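Local atomic coordinates of putative transcriptional regulator (Streptomyces coelicolor A3, PDB entry 2PQQ), a protein that probably binds cAMP through this N-terminal cyclic nucleotide-binding domain and DNA through another part of the chain, to regulate transcription. Residues R8-P11 with L12-A15; L39-E42 with G43-G46. All coordinates share one frame; numbering follows the deposited sequence.

Contact 1: R8-P11 with L12-A15; sequences RRNP and LFAA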
ATOM      1  N   ARG A   8      -7.936 -14.321 -20.487  1.00 37.42           N
ATOM      2  CA  ARG A   8      -8.636 -14.292 -19.209  1.00 37.62           C
ATOM      3  C   ARG A   8      -7.772 -14.606 -17.982  1.00 37.66           C
ATOM      4  O   ARG A   8      -8.273 -14.585 -16.853  1.00 37.48           O
ATOM      5  CB  ARG A   8      -9.838 -15.226 -19.268  1.00 37.75           C
ATOM      6  CG  ARG A   8     -10.926 -14.732 -20.234  1.00 37.33           C
ATOM      7  CD  ARG A   8     -12.219 -15.532 -19.997  1.00 36.03           C
ATOM      8  NE  ARG A   8     -12.055 -16.970 -20.202  1.00 36.82           N
ATOM      9  CZ  ARG A   8     -12.266 -17.597 -21.356  1.00 37.62           C
ATOM     10  NH1 ARG A   8     -12.614 -16.903 -22.438  1.00 36.61           N
ATOM     11  NH2 ARG A   8     -12.101 -18.911 -21.430  1.00 34.73           N
ATOM     12  N   ARG A   9      -6.489 -14.882 -18.197  1.00 37.82           N
ATOM     13  CA  ARG A   9      -5.565 -15.182 -17.092  1.00 38.31           C
ATOM     14  C   ARG A   9      -4.975 -13.911 -16.474  1.00 38.29           C
ATOM     15  O   ARG A   9      -3.753 -13.713 -16.416  1.00 38.25           O
ATOM     16  CB  ARG A   9      -4.496 -16.189 -17.527  1.00 38.34           C
ATOM     17  CG  ARG A   9      -5.074 -17.557 -17.899  1.00 39.89           C
ATOM     18  CD  ARG A   9      -5.809 -18.199 -16.699  1.00 44.09           C
ATOM     19  NE  ARG A   9      -6.241 -19.578 -16.945  1.00 45.45           N
ATOM     20  CZ  ARG A   9      -6.583 -20.445 -15.987  1.00 48.24           C
ATOM     21  NH1 ARG A   9      -6.544 -20.086 -14.705  1.00 49.03           N
ATOM     22  NH2 ARG A   9      -6.959 -21.682 -16.304  1.00 47.09           N
ATOM     23  N   ASN A  10      -5.868 -13.055 -15.993  1.00 38.24           N
ATOM     24  CA  ASN A  10      -5.503 -11.743 -15.484  1.00 38.66           C
ATOM     25  C   ASN A  10      -6.697 -11.141 -14.731  1.00 39.47           C
ATOM     26  O   ASN A  10      -7.845 -11.496 -15.009  1.00 39.66           O
ATOM     27  CB  ASN A  10      -5.073 -10.845 -16.643  1.00 38.66           C
ATOM     28  CG  ASN A  10      -6.236 -10.477 -17.568  1.00 38.01           C
ATOM     29  OD1 ASN A  10      -6.993  -9.554 -17.275  1.00 37.67           O
ATOM     30  ND2 ASN A  10      -6.348 -11.165 -18.714  1.00 36.54           N
ATOM     31  N   PRO A  11      -6.436 -10.235 -13.775  1.00 39.72           N
ATOM     32  CA  PRO A  11      -7.451  -9.630 -12.907  1.00 40.04           C
ATOM     33  C   PRO A  11      -8.444  -8.682 -13.606  1.00 39.65           C
ATOM     34  O   PRO A  11      -9.402  -8.226 -12.975  1.00 40.70           O
ATOM     35  CB  PRO A  11      -6.608  -8.821 -11.906  1.00 40.22           C
ATOM     36  CG  PRO A  11      -5.230  -9.438 -11.982  1.00 40.62           C
ATOM     37  CD  PRO A  11      -5.091  -9.750 -13.434  1.00 40.64           C
ATOM     38  N   LEU A  12      -8.228  -8.370 -14.873  1.00 38.31           N
ATOM     39  CA  LEU A  12      -9.141  -7.450 -15.547  1.00 37.57           C
ATOM     40  C   LEU A  12     -10.243  -8.189 -16.281  1.00 36.82           C
ATOM     41  O   LEU A  12     -11.426  -7.836 -16.139  1.00 35.94           O
ATOM     42  CB  LEU A  12      -8.410  -6.530 -16.536  1.00 37.10           C
ATOM     43  CG  LEU A  12      -9.302  -5.505 -17.251  1.00 37.93           C
ATOM     44  CD1 LEU A  12     -10.164  -4.669 -16.266  1.00 34.66           C
ATOM     45  CD2 LEU A  12      -8.463  -4.564 -18.185  1.00 37.32           C
ATOM     46  N   PHE A  13      -9.850  -9.200 -17.070  1.00 36.13           N
ATOM     47  CA  PHE A  13     -10.785  -9.885 -17.982  1.00 35.49           C
ATOM     48  C   PHE A  13     -11.186 -11.274 -17.490  1.00 35.41           C
ATOM     49  O   PHE A  13     -11.829 -12.029 -18.223  1.00 35.14           O
ATOM     50  CB  PHE A  13     -10.180 -10.013 -19.376  1.00 34.96           C
ATOM     51  CG  PHE A  13      -9.856  -8.705 -20.030  1.00 36.90           C
ATOM     52  CD1 PHE A  13     -10.806  -7.680 -20.109  1.00 35.02           C
ATOM     53  CD2 PHE A  13      -8.606  -8.509 -20.612  1.00 36.29           C
ATOM     54  CE1 PHE A  13     -10.500  -6.478 -20.758  1.00 36.96           C
ATOM     55  CE2 PHE A  13      -8.304  -7.330 -21.261  1.00 36.92           C
ATOM     56  CZ  PHE A  13      -9.236  -6.300 -21.332  1.00 35.81           C
ATOM     57  N   ALA A  14     -10.801 -11.606 -16.254  1.00 35.30           N
ATOM     58  CA  ALA A  14     -11.000 -12.953 -15.721  1.00 35.05           C
ATOM     59  C   ALA A  14     -12.462 -13.390 -15.727  1.00 34.64           C
ATOM     60  O   ALA A  14     -12.752 -14.569 -15.933  1.00 33.95           O
ATOM     61  CB  ALA A  14     -10.398 -13.092 -14.303  1.00 35.48           C
ATOM     62  N   ALA A  15     -13.385 -12.449 -15.518  1.00 34.37           N
ATOM     63  CA  ALA A  15     -14.801 -12.814 -15.351  1.00 34.56           C
ATOM     64  C   ALA A  15     -15.622 -12.752 -16.638  1.00 34.96           C
ATOM     65  O   ALA A  15     -16.813 -13.070 -16.634  1.00 35.14           O
ATOM     66  CB  ALA A  15     -15.457 -11.972 -14.260  1.00 34.68           C
TER
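An Asx turn at N10 shapes the loop that precedes helix 18-27, with the side-chain amide of N10 folded forward over the backbone of L12 and F13. Its OD1 accepts two hydrogen bonds. L12 N lies 2.9 Å from N10 OD1, with a bent N-H...O angle of 139°. F13 N, also 2.9 Å from N10 OD1, gives the straighter bond at 162°. Both donors come from one face of the amide and are tilted out of its plane. Asparagine suits the place because its short side chain can stand in for a backbone carbonyl; here CG sits between the backbone N and the carbonyl carbon (chi1 69°), which swings OD1 over the turn. P11 follows, a ring with no N-H to satisfy and a restricted phi that fits the bend. The other end of the amide, N10 ND2, makes a weak hydrogen bond to L7 O and passes 4.0 Å from F13 CD2, amide and ring standing nearly perpendicular. L12 CG lies over one face of the F13 ring, displaced toward its rim, and both side chains pack on L49 of strand 45-54 and L125 of helix 120-139. The carbonyls of R8 and N10 close on A14: A14 CB is 3.1 Å from N10 O, and A14 CA makes a CH...O contact with R8 O at 3.4 Å. A small methyl suits such close quarters. The aliphatic part of R8 lies alongside, R8 CG 3.5 Å from F13 O, while its guanidinium group bonds G1 O and S21 OG. One amide oxygen of the buried N10 thus takes up two successive backbone N-H groups and holds the loop bent without a helix or strand.

Contact 2: L39-E42 with G43-G46; sequences LFHE and GDPG
H41 and D44 close a type II beta turn, a local surface contact that joins strand 38-40 of one sheet to strand 45-54 of the other in the beta roll of the cyclic nucleotide-binding domain. The turn is pinned twice. D44 N bonds back to H41 O at 3.0 Å, the classic closure, and in return D44 OD2 accepts from H41 N at 2.8 Å in a nearly straight bond of 165°. The N-H meets OD2 from well above the carboxylate plane. Aspartate suits this corner because its short arm reaches back over the turn: with CG beside its own backbone N (chi1 -82°), the carboxylate lies across the H41 backbone, with D44 CB 3.1 Å from H41 O. Replacing D44 by an alanine removes the carboxylate, which would probably leave H41 N without its partner in the turn and the corner held by the D44 N to H41 O bond alone within these segments. G43 takes the third position with a positive phi of 94°, where a side chain would be jammed against E42 O, so glycine fits. E42, at the second position, has an extended side chain whose OE1 bonds T62 N, and its own N-H bonds T94 OG1, tying the corner to neighbouring strands. Before the turn, F40 is buried, packing on L59 and Y50 and making a cation-pi contact with R91. The imidazole of H41 stands steeply against the carboxylate, with D44 OD2 near its plane at the edge, 3.9 Å from H41 ND1.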
ATOM      1  N   LEU A  39       8.963  -2.346 -27.520  1.00 33.55           N
ATOM      2  CA  LEU A  39       7.503  -2.206 -27.562  1.00 32.49           C
ATOM      3  C   LEU A  39       7.061  -0.746 -27.391  1.00 33.04           C
ATOM      4  O   LEU A  39       6.181  -0.227 -28.114  1.00 33.84           O
ATOM      5  CB  LEU A  39       6.868  -3.059 -26.452  1.00 32.08           C
ATOM      6  CG  LEU A  39       5.346  -3.132 -26.384  1.00 30.30           C
ATOM      7  CD1 LEU A  39       4.795  -3.702 -27.685  1.00 31.55           C
ATOM      8  CD2 LEU A  39       4.915  -3.992 -25.207  1.00 31.90           C
ATOM      9  N   PHE A  40       7.597  -0.116 -26.364  1.00 32.09           N
ATOM     10  CA  PHE A  40       7.438   1.310 -26.186  1.00 32.55           C
ATOM     11  C   PHE A  40       8.587   1.812 -25.344  1.00 32.34           C
ATOM     12  O   PHE A  40       9.280   1.025 -24.706  1.00 32.59           O
ATOM     13  CB  PHE A  40       6.060   1.686 -25.565  1.00 32.05           C
ATOM     14  CG  PHE A  40       5.701   0.890 -24.312  1.00 32.19           C
ATOM     15  CD1 PHE A  40       4.703  -0.082 -24.355  1.00 32.17           C
ATOM     16  CD2 PHE A  40       6.364   1.115 -23.104  1.00 32.21           C
ATOM     17  CE1 PHE A  40       4.351  -0.801 -23.202  1.00 32.28           C
ATOM     18  CE2 PHE A  40       6.033   0.402 -21.964  1.00 30.52           C
ATOM     19  CZ  PHE A  40       5.039  -0.574 -22.010  1.00 30.86           C
ATOM     20  N   HIS A  41       8.808   3.123 -25.369  1.00 33.48           N
ATOM     21  CA  HIS A  41       9.873   3.735 -24.589  1.00 33.88           C
ATOM     22  C   HIS A  41       9.297   4.400 -23.367  1.00 34.45           C
ATOM     23  O   HIS A  41       8.235   5.002 -23.449  1.00 35.19           O
ATOM     24  CB  HIS A  41      10.591   4.803 -25.416  1.00 34.24           C
ATOM     25  CG  HIS A  41      11.503   4.243 -26.461  1.00 34.80           C
ATOM     26  ND1 HIS A  41      11.105   4.041 -27.766  1.00 37.15           N
ATOM     27  CD2 HIS A  41      12.786   3.819 -26.389  1.00 35.89           C
ATOM     28  CE1 HIS A  41      12.112   3.544 -28.460  1.00 36.38           C
ATOM     29  NE2 HIS A  41      13.142   3.388 -27.645  1.00 37.27           N
ATOM     30  N   GLU A  42      10.006   4.346 -22.246  1.00 34.68           N
ATOM     31  CA  GLU A  42       9.595   5.123 -21.074  1.00 35.31           C
ATOM     32  C   GLU A  42       9.414   6.602 -21.447  1.00 35.56           C
ATOM     33  O   GLU A  42      10.252   7.186 -22.157  1.00 35.08           O
ATOM     34  CB  GLU A  42      10.619   4.959 -19.954  1.00 35.41           C
ATOM     35  CG  GLU A  42      10.270   5.661 -18.658  1.00 35.64           C
ATOM     36  CD  GLU A  42      11.396   5.619 -17.651  1.00 37.89           C
ATOM     37  OE1 GLU A  42      12.420   4.908 -17.872  1.00 37.44           O
ATOM     38  OE2 GLU A  42      11.261   6.317 -16.634  1.00 38.66           O
ATOM     39  N   GLY A  43       8.308   7.190 -20.996  1.00 35.97           N
ATOM     40  CA  GLY A  43       7.955   8.560 -21.370  1.00 37.05           C
ATOM     41  C   GLY A  43       7.022   8.718 -22.573  1.00 37.67           C
ATOM     42  O   GLY A  43       6.374   9.762 -22.712  1.00 37.61           O
ATOM     43  N   ASP A  44       6.974   7.705 -23.441  1.00 37.71           N
ATOM     44  CA  ASP A  44       6.057   7.664 -24.581  1.00 38.62           C
ATOM     45  C   ASP A  44       4.601   7.825 -24.141  1.00 38.89           C
ATOM     46  O   ASP A  44       4.209   7.304 -23.090  1.00 38.99           O
ATOM     47  CB  ASP A  44       6.147   6.307 -25.291  1.00 39.23           C
ATOM     48  CG  ASP A  44       7.322   6.198 -26.262  1.00 40.28           C
ATOM     49  OD1 ASP A  44       8.068   7.187 -26.461  1.00 37.73           O
ATOM     50  OD2 ASP A  44       7.466   5.088 -26.836  1.00 42.69           O
ATOM     51  N   PRO A  45       3.786   8.532 -24.945  1.00 38.98           N
ATOM     52  CA  PRO A  45       2.346   8.473 -24.669  1.00 38.66           C
ATOM     53  C   PRO A  45       1.896   7.021 -24.695  1.00 38.30           C
ATOM     54  O   PRO A  45       2.353   6.273 -25.559  1.00 38.45           O
ATOM     55  CB  PRO A  45       1.735   9.258 -25.836  1.00 39.17           C
ATOM     56  CG  PRO A  45       2.866  10.254 -26.249  1.00 39.64           C
ATOM     57  CD  PRO A  45       4.117   9.420 -26.085  1.00 39.10           C
ATOM     58  N   GLY A  46       1.070   6.608 -23.733  1.00 37.44           N
ATOM     59  CA  GLY A  46       0.584   5.220 -23.677  1.00 38.27           C
ATOM     60  C   GLY A  46      -0.917   5.151 -23.490  1.00 38.38           C
ATOM     61  O   GLY A  46      -1.475   5.829 -22.628  1.00 38.96           O
TER

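Both contacts are turns in which a short polar side chain bonds to backbone N-H groups, but they differ in direction and setting. In contact 1 the asparagine opens the turn and a neutral amide oxygen reaches forward to two donors; in contact 2 the aspartate closes it and a carboxylate reaches back to one. Contact 1 is partly buried, its leucine and phenylalanine set against helix 120-139 and strand 45-54. Contact 2 lies at the surface, linking the two sheets. Strand 45-54 is common ground: contact 2 leads into it and contact 1 packs on it. Their centres are about 24 Å apart, on opposite sides of the chain's centre.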